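Local structure of beta-1,3-glucanosyltransferase (Rhizomucor miehei CAU432, 4WTP) at residues Gln209-Gly212 / Pro218-Ile221. The protein is a single-chain glycoside hydrolase family 17 protein, a carbohydrate-active enzyme built as an alpha/beta barrel. Residues are numbered along the deposited sequence; the frame is centred on the assembly and turned at random. Where two conformers were deposited one is given.
Sequences QVVG and PVKI
Val219 and Val210 face each other with the same torsion: in both, CG1 lies anti to the backbone N (chi1 -178° and -180°), which extends these two methyls toward each other between strand and helix until they meet at 3.6 Å, Val210 CG1 to Val219 CG1. Both methyls of Val219 touch the helix. Val219 CG1 rests mainly on Val210, with Val210 CB next nearest at 4.1 Å, while Val219 CG2 reaches the next helix residue, 4.0 Å from Val211 CG2 and equally close to Val211 CA. Val211 has a similar torsion (172°), but here CG2, the branch anti to the carbonyl carbon, makes the touch, and this residue lies at the exposed margin. Val219 is therefore set across two consecutive helix residues, and the contact is wholly apolar, small in area but buried at Val210 and Val219. The backbones stay apart, Val211 CA to Val219 CA being 6.4 Å. Lys220 CB leaves the strand on the far side from the helix, and Lys220 NZ forms a salt bridge with Asp260. In the beta-alpha-beta unit of strand 182-186, helix 196-212 and strand 219-223, the C-terminal part of the helix packs against the start of strand 219-223; Val210 also touches Leu183 and Met185 of the adjacent parallel strand, and Tyr207 OH, about one turn back on the helix, is hydrogen-bonded to Val219 O.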
loop_
_atom_site.group_PDB
_atom_site.type_symbol
_atom_site.label_atom_id
_atom_site.label_comp_id
_atom_site.label_asym_id
_atom_site.label_seq_id
_atom_site.Cartn_x
_atom_site.Cartn_y
_atom_site.Cartn_z
ATOM N N GLN A 209 9.463 10.195 12.146
ATOM C CA GLN A 209 8.937 11.532 11.829
ATOM C C GLN A 209 7.414 11.514 11.697
ATOM O O GLN A 209 6.733 12.456 12.094
ATOM C CB GLN A 209 9.562 12.093 10.548
ATOM C CG GLN A 209 11.057 12.327 10.678
ATOM C CD GLN A 209 11.378 13.533 11.543
ATOM O OE1 GLN A 209 10.576 14.469 11.652
ATOM N NE2 GLN A 209 12.550 13.519 12.167
ATOM N N VAL A 210 6.860 10.438 11.147
ATOM C CA VAL A 210 5.417 10.327 11.057
ATOM C C VAL A 210 4.825 10.135 12.451
ATOM O O VAL A 210 3.778 10.715 12.775
ATOM C CB VAL A 210 4.962 9.226 10.089
ATOM C CG1 VAL A 210 3.433 9.155 10.026
ATOM C CG2 VAL A 210 5.508 9.502 8.709
ATOM N N VAL A 211 5.472 9.329 13.288
ATOM C CA VAL A 211 5.052 9.266 14.683
ATOM C C VAL A 211 5.056 10.679 15.288
ATOM O O VAL A 211 4.139 11.024 16.064
ATOM C CB VAL A 211 5.934 8.270 15.507
ATOM C CG1 VAL A 211 5.616 8.352 17.005
ATOM C CG2 VAL A 211 5.736 6.844 14.995
ATOM N N GLY A 212 6.059 11.473 14.938
ATOM C CA GLY A 212 6.134 12.847 15.443
ATOM C C GLY A 212 4.926 13.690 15.060
ATOM O O GLY A 212 4.581 14.649 15.788
ATOM N N PRO A 218 -2.180 5.528 15.840
ATOM C CA PRO A 218 -1.312 4.485 15.253
ATOM C C PRO A 218 -0.753 4.887 13.901
ATOM O O PRO A 218 -1.439 5.568 13.102
ATOM C CB PRO A 218 -2.247 3.289 15.113
ATOM C CG PRO A 218 -3.330 3.501 16.130
ATOM C CD PRO A 218 -3.522 5.012 16.153
ATOM N N VAL A 219 0.488 4.450 13.649
ATOM C CA VAL A 219 1.155 4.696 12.390
ATOM C C VAL A 219 1.536 3.365 11.744
ATOM O O VAL A 219 2.241 2.552 12.338
ATOM C CB VAL A 219 2.442 5.561 12.570
ATOM C CG1 VAL A 219 3.064 5.819 11.217
ATOM C CG2 VAL A 219 2.100 6.902 13.242
ATOM N N LYS A 220 1.075 3.153 10.515
ATOM C CA LYS A 220 1.404 1.970 9.743
ATOM C C LYS A 220 2.185 2.418 8.509
ATOM O O LYS A 220 2.302 3.613 8.225
ATOM C CB LYS A 220 0.118 1.223 9.350
ATOM C CG LYS A 220 -0.768 0.908 10.550
ATOM C CD LYS A 220 -1.951 0.028 10.186
ATOM C CE LYS A 220 -2.834 -0.197 11.395
ATOM N NZ LYS A 220 -3.218 -1.628 11.445
ATOM N N ILE A 221 2.732 1.455 7.783
ATOM C CA ILE A 221 3.467 1.754 6.539
ATOM C C ILE A 221 2.649 1.234 5.368
ATOM O O ILE A 221 2.440 0.029 5.247
ATOM C CB ILE A 221 4.904 1.201 6.579
ATOM C CG1 ILE A 221 5.673 1.824 7.760
ATOM C CG2 ILE A 221 5.617 1.460 5.255
ATOM C CD1 ILE A 221 7.076 1.275 7.945
#